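Local coordinates for putative type VI secretion protein (Escherichia coli, PDB 6SKI) that probably acts as a phospholipase effector toxin of the type VI secretion system that is loaded onto the VgrG spike, at residues E79-E84 against P335-V340; H310-G315 against K484-S489; L372-L377 against E478-G483. One frame throughout, in Å; residues are numbered along the deposited sequence.

Contact 1 of 3, residues E79-E84 against P335-V340; sequences EDFLKE and PEFEIV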
loop_
_atom_site.group_PDB
_atom_site.type_symbol
_atom_site.label_atom_id
_atom_site.label_comp_id
_atom_site.label_asym_id
_atom_site.label_seq_id
_atom_site.Cartn_x
_atom_site.Cartn_y
_atom_site.Cartn_z
ATOM N N GLU A 79 -27.194 12.874 -5.769
ATOM C CA GLU A 79 -27.116 12.459 -4.372
ATOM C C GLU A 79 -28.482 12.038 -3.845
ATOM O O GLU A 79 -28.602 11.016 -3.158
ATOM C CB GLU A 79 -26.543 13.586 -3.517
ATOM C CG GLU A 79 -26.468 13.246 -2.043
ATOM C CD GLU A 79 -25.370 13.993 -1.324
ATOM O OE1 GLU A 79 -24.212 13.525 -1.355
ATOM O OE2 GLU A 79 -25.662 15.047 -0.725
ATOM N N ASP A 80 -29.522 12.814 -4.155
ATOM C CA ASP A 80 -30.871 12.478 -3.712
ATOM C C ASP A 80 -31.346 11.168 -4.329
ATOM O O ASP A 80 -31.975 10.347 -3.654
ATOM C CB ASP A 80 -31.823 13.616 -4.071
ATOM C CG ASP A 80 -31.812 14.729 -3.046
ATOM O OD1 ASP A 80 -30.983 14.670 -2.116
ATOM O OD2 ASP A 80 -32.622 15.669 -3.179
ATOM N N PHE A 81 -31.051 10.963 -5.614
ATOM C CA PHE A 81 -31.389 9.720 -6.293
ATOM C C PHE A 81 -30.761 8.530 -5.583
ATOM O O PHE A 81 -31.445 7.554 -5.250
ATOM C CB PHE A 81 -30.904 9.806 -7.742
ATOM C CG PHE A 81 -31.539 8.817 -8.674
ATOM C CD1 PHE A 81 -32.455 7.888 -8.225
ATOM C CD2 PHE A 81 -31.200 8.817 -10.013
ATOM C CE1 PHE A 81 -33.023 6.990 -9.097
ATOM C CE2 PHE A 81 -31.765 7.922 -10.883
ATOM C CZ PHE A 81 -32.674 7.007 -10.426
ATOM N N LEU A 82 -29.457 8.610 -5.318
ATOM C CA LEU A 82 -28.777 7.502 -4.660
ATOM C C LEU A 82 -29.324 7.274 -3.260
ATOM O O LEU A 82 -29.512 6.126 -2.844
ATOM C CB LEU A 82 -27.273 7.756 -4.612
ATOM C CG LEU A 82 -26.436 6.594 -4.081
ATOM C CD1 LEU A 82 -26.414 5.444 -5.072
ATOM C CD2 LEU A 82 -25.029 7.066 -3.768
ATOM N N LYS A 83 -29.592 8.350 -2.518
ATOM C CA LYS A 83 -30.149 8.195 -1.179
ATOM C C LYS A 83 -31.511 7.518 -1.225
ATOM O O LYS A 83 -31.852 6.731 -0.335
ATOM C CB LYS A 83 -30.251 9.552 -0.489
ATOM C CG LYS A 83 -29.216 9.772 0.594
ATOM C CD LYS A 83 -29.088 11.247 0.940
ATOM C CE LYS A 83 -27.879 11.506 1.823
ATOM N NZ LYS A 83 -26.628 11.627 1.027
ATOM N N GLU A 84 -32.306 7.809 -2.255
ATOM C CA GLU A 84 -33.649 7.245 -2.313
ATOM C C GLU A 84 -33.634 5.788 -2.766
ATOM O O GLU A 84 -34.488 5.003 -2.341
ATOM C CB GLU A 84 -34.547 8.105 -3.201
ATOM C CG GLU A 84 -34.666 7.672 -4.641
ATOM C CD GLU A 84 -35.682 8.504 -5.387
ATOM O OE1 GLU A 84 -35.692 9.735 -5.187
ATOM O OE2 GLU A 84 -36.469 7.929 -6.168
ATOM N N PRO A 335 -26.026 9.414 -13.426
ATOM C CA PRO A 335 -27.456 9.727 -13.477
ATOM C C PRO A 335 -27.706 11.018 -14.235
ATOM O O PRO A 335 -27.025 12.023 -14.027
ATOM C CB PRO A 335 -27.839 9.855 -11.999
ATOM C CG PRO A 335 -26.794 9.071 -11.282
ATOM C CD PRO A 335 -25.539 9.350 -12.041
ATOM N N GLU A 336 -28.692 10.985 -15.124
ATOM C CA GLU A 336 -28.987 12.123 -15.982
ATOM C C GLU A 336 -30.417 12.575 -15.742
ATOM O O GLU A 336 -31.335 11.752 -15.730
ATOM C CB GLU A 336 -28.774 11.770 -17.453
ATOM C CG GLU A 336 -27.422 12.196 -17.988
ATOM C CD GLU A 336 -27.263 11.904 -19.462
ATOM O OE1 GLU A 336 -28.005 11.045 -19.980
ATOM O OE2 GLU A 336 -26.396 12.532 -20.103
ATOM N N PHE A 337 -30.600 13.878 -15.561
ATOM C CA PHE A 337 -31.890 14.458 -15.224
ATOM C C PHE A 337 -32.310 15.450 -16.298
ATOM O O PHE A 337 -31.477 16.146 -16.883
ATOM C CB PHE A 337 -31.837 15.170 -13.869
ATOM C CG PHE A 337 -31.387 14.294 -12.739
ATOM C CD1 PHE A 337 -32.308 13.657 -11.930
ATOM C CD2 PHE A 337 -30.042 14.107 -12.485
ATOM C CE1 PHE A 337 -31.898 12.850 -10.895
ATOM C CE2 PHE A 337 -29.628 13.301 -11.453
ATOM C CZ PHE A 337 -30.557 12.671 -10.658
ATOM N N GLU A 338 -33.614 15.509 -16.553
ATOM C CA GLU A 338 -34.160 16.516 -17.447
ATOM C C GLU A 338 -35.595 16.814 -17.045
ATOM O O GLU A 338 -36.295 15.957 -16.505
ATOM C CB GLU A 338 -34.085 16.083 -18.914
ATOM C CG GLU A 338 -35.285 15.327 -19.437
ATOM C CD GLU A 338 -35.013 14.727 -20.797
ATOM O OE1 GLU A 338 -33.825 14.553 -21.137
ATOM O OE2 GLU A 338 -35.978 14.465 -21.543
ATOM N N ILE A 339 -36.025 18.045 -17.305
ATOM C CA ILE A 339 -37.368 18.496 -16.965
ATOM C C ILE A 339 -38.263 18.316 -18.181
ATOM O O ILE A 339 -37.905 18.720 -19.294
ATOM C CB ILE A 339 -37.360 19.958 -16.489
ATOM C CG1 ILE A 339 -36.339 20.137 -15.364
ATOM C CG2 ILE A 339 -38.740 20.368 -16.021
ATOM C CD1 ILE A 339 -36.469 21.439 -14.612
ATOM N N VAL A 340 -39.422 17.698 -17.970
ATOM C CA VAL A 340 -40.386 17.404 -19.019
ATOM C C VAL A 340 -41.785 17.685 -18.482
ATOM O O VAL A 340 -41.965 18.073 -17.327
ATOM C CB VAL A 340 -40.282 15.949 -19.520
ATOM C CG1 VAL A 340 -39.089 15.785 -20.442
ATOM C CG2 VAL A 340 -40.195 14.993 -18.347
#

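Contact 2 of 3, residues H310-G315 against K484-S489; sequences HSDIGG and KYTHCS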
loop_
_atom_site.group_PDB
_atom_site.type_symbol
_atom_site.label_atom_id
_atom_site.label_comp_id
_atom_site.label_asym_id
_atom_site.label_seq_id
_atom_site.Cartn_x
_atom_site.Cartn_y
_atom_site.Cartn_z
ATOM N N HIS A 310 -9.398 -3.939 -7.150
ATOM C CA HIS A 310 -8.157 -3.503 -6.521
ATOM C C HIS A 310 -7.989 -4.136 -5.143
ATOM O O HIS A 310 -6.953 -4.745 -4.840
ATOM C CB HIS A 310 -8.170 -1.980 -6.438
ATOM C CG HIS A 310 -6.881 -1.380 -5.993
ATOM N ND1 HIS A 310 -5.758 -1.366 -6.787
ATOM C CD2 HIS A 310 -6.546 -0.734 -4.853
ATOM C CE1 HIS A 310 -4.779 -0.757 -6.147
ATOM N NE2 HIS A 310 -5.232 -0.363 -4.971
ATOM N N SER A 311 -9.015 -4.026 -4.305
ATOM C CA SER A 311 -9.006 -4.614 -2.978
ATOM C C SER A 311 -9.457 -6.068 -2.987
ATOM O O SER A 311 -9.648 -6.655 -1.919
ATOM C CB SER A 311 -9.885 -3.791 -2.035
ATOM O OG SER A 311 -9.127 -2.802 -1.364
ATOM N N ASP A 312 -9.622 -6.661 -4.167
ATOM C CA ASP A 312 -9.766 -8.100 -4.305
ATOM C C ASP A 312 -8.446 -8.750 -4.664
ATOM O O ASP A 312 -8.344 -9.979 -4.663
ATOM C CB ASP A 312 -10.811 -8.440 -5.372
ATOM C CG ASP A 312 -12.218 -8.239 -4.883
ATOM O OD1 ASP A 312 -12.506 -8.651 -3.742
ATOM O OD2 ASP A 312 -13.034 -7.672 -5.635
ATOM N N ILE A 313 -7.438 -7.945 -4.960
ATOM C CA ILE A 313 -6.079 -8.404 -5.174
ATOM C C ILE A 313 -5.207 -8.078 -3.975
ATOM O O ILE A 313 -4.417 -8.908 -3.525
ATOM C CB ILE A 313 -5.493 -7.792 -6.466
ATOM C CG1 ILE A 313 -6.378 -8.133 -7.663
ATOM C CG2 ILE A 313 -4.070 -8.253 -6.681
ATOM C CD1 ILE A 313 -6.423 -9.587 -8.014
ATOM N N GLY A 314 -5.354 -6.878 -3.426
ATOM C CA GLY A 314 -4.582 -6.515 -2.264
ATOM C C GLY A 314 -5.297 -6.621 -0.941
ATOM O O GLY A 314 -4.704 -6.294 0.091
ATOM N N GLY A 315 -6.547 -7.062 -0.929
ATOM C CA GLY A 315 -7.308 -7.155 0.296
ATOM C C GLY A 315 -7.885 -5.816 0.720
ATOM O O GLY A 315 -7.477 -4.752 0.260
ATOM N N LYS A 484 -18.332 -14.417 -8.559
ATOM C CA LYS A 484 -19.008 -14.335 -7.265
ATOM C C LYS A 484 -18.203 -13.523 -6.258
ATOM O O LYS A 484 -18.782 -12.922 -5.348
ATOM C CB LYS A 484 -19.269 -15.723 -6.684
ATOM C CG LYS A 484 -19.897 -16.720 -7.622
ATOM C CD LYS A 484 -20.154 -18.038 -6.915
ATOM C CE LYS A 484 -21.252 -18.832 -7.604
ATOM N NZ LYS A 484 -21.162 -18.744 -9.089
ATOM N N TYR A 485 -16.879 -13.491 -6.398
ATOM C CA TYR A 485 -15.996 -12.977 -5.363
ATOM C C TYR A 485 -15.315 -11.666 -5.725
ATOM O O TYR A 485 -14.646 -11.081 -4.868
ATOM C CB TYR A 485 -14.929 -14.023 -5.023
ATOM C CG TYR A 485 -15.495 -15.318 -4.501
ATOM C CD1 TYR A 485 -15.974 -16.287 -5.362
ATOM C CD2 TYR A 485 -15.531 -15.576 -3.143
ATOM C CE1 TYR A 485 -16.492 -17.465 -4.887
ATOM C CE2 TYR A 485 -16.048 -16.752 -2.659
ATOM C CZ TYR A 485 -16.524 -17.695 -3.534
ATOM O OH TYR A 485 -17.036 -18.874 -3.055
ATOM N N THR A 486 -15.454 -11.188 -6.955
ATOM C CA THR A 486 -14.873 -9.911 -7.343
ATOM C C THR A 486 -15.896 -8.801 -7.158
ATOM O O THR A 486 -17.061 -8.949 -7.532
ATOM C CB THR A 486 -14.369 -9.940 -8.786
ATOM O OG1 THR A 486 -14.113 -8.603 -9.233
ATOM C CG2 THR A 486 -15.373 -10.572 -9.690
ATOM N N HIS A 487 -15.453 -7.694 -6.576
ATOM C CA HIS A 487 -16.311 -6.552 -6.310
ATOM C C HIS A 487 -16.267 -5.595 -7.490
ATOM O O HIS A 487 -15.232 -5.445 -8.143
ATOM C CB HIS A 487 -15.874 -5.817 -5.043
ATOM C CG HIS A 487 -15.916 -6.655 -3.806
ATOM N ND1 HIS A 487 -16.628 -6.290 -2.685
ATOM C CD2 HIS A 487 -15.328 -7.837 -3.507
ATOM C CE1 HIS A 487 -16.476 -7.210 -1.750
ATOM N NE2 HIS A 487 -15.694 -8.161 -2.225
ATOM N N CYS A 488 -17.399 -4.959 -7.769
ATOM C CA CYS A 488 -17.449 -3.877 -8.743
ATOM C C CYS A 488 -17.066 -2.596 -8.014
ATOM O O CYS A 488 -17.862 -2.047 -7.246
ATOM C CB CYS A 488 -18.834 -3.773 -9.375
ATOM S SG CYS A 488 -18.992 -2.459 -10.600
ATOM N N SER A 489 -15.843 -2.124 -8.247
ATOM C CA SER A 489 -15.317 -0.975 -7.528
ATOM C C SER A 489 -15.514 0.335 -8.270
ATOM O O SER A 489 -15.470 1.396 -7.640
ATOM C CB SER A 489 -13.823 -1.169 -7.242
ATOM O OG SER A 489 -13.110 -1.452 -8.431
#

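Contact 3 of 3, residues L372-L377 against E478-G483; sequences LPHGKL and ELYIIG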
loop_
_atom_site.group_PDB
_atom_site.type_symbol
_atom_site.label_atom_id
_atom_site.label_comp_id
_atom_site.label_asym_id
_atom_site.label_seq_id
_atom_site.Cartn_x
_atom_site.Cartn_y
_atom_site.Cartn_z
ATOM N N LEU A 372 -21.778 -9.037 -13.361
ATOM C CA LEU A 372 -23.186 -8.702 -13.509
ATOM C C LEU A 372 -24.114 -9.893 -13.287
ATOM O O LEU A 372 -25.206 -9.707 -12.738
ATOM C CB LEU A 372 -23.432 -8.101 -14.892
ATOM C CG LEU A 372 -22.765 -6.747 -15.119
ATOM C CD1 LEU A 372 -23.217 -6.150 -16.434
ATOM C CD2 LEU A 372 -23.042 -5.799 -13.968
ATOM N N PRO A 373 -23.758 -11.117 -13.700
ATOM C CA PRO A 373 -24.660 -12.251 -13.453
ATOM C C PRO A 373 -24.883 -12.566 -11.985
ATOM O O PRO A 373 -25.730 -13.415 -11.682
ATOM C CB PRO A 373 -23.948 -13.406 -14.159
ATOM C CG PRO A 373 -23.271 -12.734 -15.278
ATOM C CD PRO A 373 -22.678 -11.535 -14.612
ATOM N N HIS A 374 -24.167 -11.920 -11.069
ATOM C CA HIS A 374 -24.289 -12.203 -9.647
ATOM C C HIS A 374 -25.044 -11.110 -8.907
ATOM O O HIS A 374 -25.111 -11.131 -7.675
ATOM C CB HIS A 374 -22.903 -12.412 -9.042
ATOM C CG HIS A 374 -22.147 -13.536 -9.674
ATOM N ND1 HIS A 374 -22.461 -14.859 -9.458
ATOM C CD2 HIS A 374 -21.103 -13.534 -10.535
ATOM C CE1 HIS A 374 -21.644 -15.623 -10.157
ATOM N NE2 HIS A 374 -20.804 -14.844 -10.814
ATOM N N GLY A 375 -25.625 -10.163 -9.638
ATOM C CA GLY A 375 -26.472 -9.128 -9.090
ATOM C C GLY A 375 -27.494 -8.759 -10.140
ATOM O O GLY A 375 -27.484 -9.293 -11.251
ATOM N N LYS A 376 -28.389 -7.846 -9.785
ATOM C CA LYS A 376 -29.428 -7.394 -10.699
ATOM C C LYS A 376 -29.037 -6.038 -11.277
ATOM O O LYS A 376 -28.706 -5.107 -10.533
ATOM C CB LYS A 376 -30.789 -7.341 -10.002
ATOM C CG LYS A 376 -30.892 -6.386 -8.827
ATOM C CD LYS A 376 -32.322 -6.288 -8.321
ATOM C CE LYS A 376 -33.298 -6.050 -9.461
ATOM N NZ LYS A 376 -34.334 -5.041 -9.109
ATOM N N LEU A 377 -29.036 -5.953 -12.604
ATOM C CA LEU A 377 -28.741 -4.724 -13.329
ATOM C C LEU A 377 -30.043 -4.162 -13.886
ATOM O O LEU A 377 -30.748 -4.844 -14.636
ATOM C CB LEU A 377 -27.739 -4.983 -14.452
ATOM C CG LEU A 377 -27.137 -3.755 -15.127
ATOM C CD1 LEU A 377 -26.277 -2.988 -14.148
ATOM C CD2 LEU A 377 -26.331 -4.162 -16.341
ATOM N N GLU A 478 -14.990 -20.912 -14.680
ATOM C CA GLU A 478 -14.143 -20.531 -13.564
ATOM C C GLU A 478 -14.180 -19.030 -13.340
ATOM O O GLU A 478 -14.177 -18.578 -12.193
ATOM C CB GLU A 478 -12.717 -21.002 -13.827
ATOM C CG GLU A 478 -12.569 -22.508 -13.817
ATOM C CD GLU A 478 -11.167 -22.951 -14.156
ATOM O OE1 GLU A 478 -10.453 -22.185 -14.833
ATOM O OE2 GLU A 478 -10.780 -24.065 -13.751
ATOM N N LEU A 479 -14.257 -18.247 -14.414
ATOM C CA LEU A 479 -14.335 -16.802 -14.270
ATOM C C LEU A 479 -15.676 -16.353 -13.715
ATOM O O LEU A 479 -15.737 -15.328 -13.040
ATOM C CB LEU A 479 -14.082 -16.128 -15.617
ATOM C CG LEU A 479 -12.615 -15.946 -15.990
ATOM C CD1 LEU A 479 -12.490 -15.113 -17.247
ATOM C CD2 LEU A 479 -11.855 -15.310 -14.845
ATOM N N TYR A 480 -16.734 -17.130 -13.928
ATOM C CA TYR A 480 -18.028 -16.870 -13.307
ATOM C C TYR A 480 -17.974 -17.145 -11.808
ATOM O O TYR A 480 -18.378 -16.305 -10.984
ATOM C CB TYR A 480 -19.080 -17.746 -13.990
ATOM C CG TYR A 480 -20.496 -17.594 -13.501
ATOM C CD1 TYR A 480 -21.301 -16.562 -13.952
ATOM C CD2 TYR A 480 -21.040 -18.503 -12.606
ATOM C CE1 TYR A 480 -22.599 -16.431 -13.515
ATOM C CE2 TYR A 480 -22.337 -18.378 -12.162
ATOM C CZ TYR A 480 -23.112 -17.338 -12.620
ATOM O OH TYR A 480 -24.409 -17.205 -12.183
ATOM N N ILE A 481 -17.444 -18.314 -11.444
ATOM C CA ILE A 481 -17.279 -18.646 -10.033
ATOM C C ILE A 481 -16.413 -17.604 -9.337
ATOM O O ILE A 481 -16.659 -17.245 -8.180
ATOM C CB ILE A 481 -16.695 -20.061 -9.883
ATOM C CG1 ILE A 481 -17.604 -21.081 -10.565
ATOM C CG2 ILE A 481 -16.506 -20.404 -8.425
ATOM C CD1 ILE A 481 -16.930 -22.400 -10.844
ATOM N N ILE A 482 -15.401 -17.087 -10.032
ATOM C CA ILE A 482 -14.601 -16.013 -9.458
ATOM C C ILE A 482 -15.394 -14.714 -9.438
ATOM O O ILE A 482 -15.213 -13.883 -8.541
ATOM C CB ILE A 482 -13.281 -15.857 -10.233
ATOM C CG1 ILE A 482 -12.424 -17.111 -10.086
ATOM C CG2 ILE A 482 -12.499 -14.655 -9.739
ATOM C CD1 ILE A 482 -11.342 -17.221 -11.125
ATOM N N GLY A 483 -16.303 -14.530 -10.395
ATOM C CA GLY A 483 -17.154 -13.362 -10.404
ATOM C C GLY A 483 -18.078 -13.285 -9.219
ATOM O O GLY A 483 -18.564 -12.198 -8.895
#

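Contact 1 of 3, residues E79-E84 against P335-V340
The rings of F81 and F337 meet obliquely, neither laid face on face nor set squarely edge against face, and the pyrrolidine of P335 comes up beside the same part of the F81 ring. Atom CD2 of F81 is the meeting point: it lies 4.0 Å from F337 CZ and equally 4.0 Å from P335 CB. The setting is a helix laid on a β-sheet. Helix 72-85 rests against strand 328-341, an outer strand of a three-stranded antiparallel sheet whose middle strand is 398-409 and whose other outer strand is 376-386. Helix and strand backbones stay well separated, F81 CA and P335 CA being 8.2 Å apart, and large side chains bridge the interval; phenylalanine suits both surfaces. On the helix, F81 carries CG anti to the backbone N (chi1 -162°), which sends its ring out to the sheet. On the strand, the CB of F337 does not aim at the helix; the length of the benzyl group carries CZ there, as far as F81 CB at 4.1 Å. The buried patch is small, 109 Å² over both sides, but neighbours extend it: F331 brings a third ring to F81, and F337 also touches D74, S77 and C78 of the same helix. E84 OE1 forms a salt bridge with R382 of strand 376-386. On another side of the helix, E79 OE2 pairs with K520, while E79 OE1 makes a long ion pair with K83 NZ, at 3.9 Å.

Contact 2 of 3, residues H310-G315 against K484-S489
D312 reaches across to the backbone of H487 and accepts a hydrogen bond from its amide: H487 N donates to D312 OD2 over 2.6 Å, nearly straight at 170°. The donor comes to the syn side of the carboxylate, 23° out of its plane. Two torsions help bring the partners together. In D312, CG stands beside its own backbone N and anti to the carbonyl carbon (chi1 -76°), which turns the acid onto the 484-489 segment. The same kind of first torsion brings the imidazole of H487 near the carboxylate that holds its amide, and the two side chains cross at about a right angle. CD2 is the ring atom nearest the acid, lying next to both oxygens. Y317 stacks on this imidazole, a contact that a flat aromatic ring suits well.

The 310-315 loop lies in the catalytic domain of an α/β-hydrolase relative, where H310 is probably the histidine of a Ser-His-Asp triad with S197 and D245; its ND1 is hydrogen-bonded to D245 OD2. Just after it the chain turns tightly: H310 O accepts from both I313 N (3.2 Å) and G314 N (3.0 Å). S311 OG closes the turn by donating to G315 O at 3.0 Å, from above the carbonyl plane. G315 has a positive phi, which glycine adopts readily.

D312, two residues beyond H310, thus ties this turn to the chain that follows helix 476-483. A weak bond from A309 N also reaches D312 OD2. T486 packs its CA against that oxygen at 3.4 Å, while its carbonyl O is held by R409 NH2. Y485 turns its ring away, and its hydroxyl is hydrogen-bonded to E450 OE2.

Contact 3 of 3, residues L372-L377 against E478-G483
H374 brings CE1 of its imidazole over one face of the Y480 ring. This atom stands 3.3 Å above the phenol plane, displaced toward the rim near CZ. The two planes are inclined by 39° and the centroids are 4.2 Å apart, so the pair is an oblique one, neither a stack nor an edge-to-face contact. P373 takes another part of the same ring: its CB comes to the edge, near the ring plane, at 3.4 Å from Y480 CE1. Besides the ring, H374 meets the backbone. NE2 donates to Y480 O at 2.8 Å, but the N-H is bent to 130° and the bond is weak. CD2 lies 3.3 Å from G483 O. Histidine fits here because one small flat group can offer an N-H to a carbonyl while CE1 lies over an aromatic face. Glycine at 483, with no side chain on the side facing H374, lets the imidazole come close to the main chain.

The contact joins the last turn and a half of helix 476-483 to the turn that leads into strand 376-386, an outer strand of the three-stranded antiparallel sheet. Y480 holds CG anti to its backbone N (chi1 -179°), which carries the phenol out from the helix to where H374 meets its face and P373 its edge.

Farther out, the turn is drawn together by G375 N bonding to L372 O at 3.2 Å, and L372 packs on F407 and L332 of the sheet. The helix keeps its regular bond from G483 N to L479 O at 2.8 Å. Toward its start, E478 OE1 pairs with K457 NZ of helix 452-466.

Overall arrangement
Contacts 2 and 3 are neighbours, their centres 13 Å apart, and they touch where K484 CG packs at 3.3 Å from H374 CE1. The chain runs directly from the helix end in contact 3 into the 484-489 loop of contact 2, and contact 3 is nested inside the loop that contact 2 closes. Contact 1 stands apart: its centre is 28 Å from each of the others, with nearest atoms about 12 Å away. It shares with contact 3 the three-stranded sheet: their segments lie on its two outer strands, 328-341 and 376-386. Contact 2 alone includes a residue of the probable catalytic triad, H310; contacts 1 and 3 join more peripheral parts of the fold.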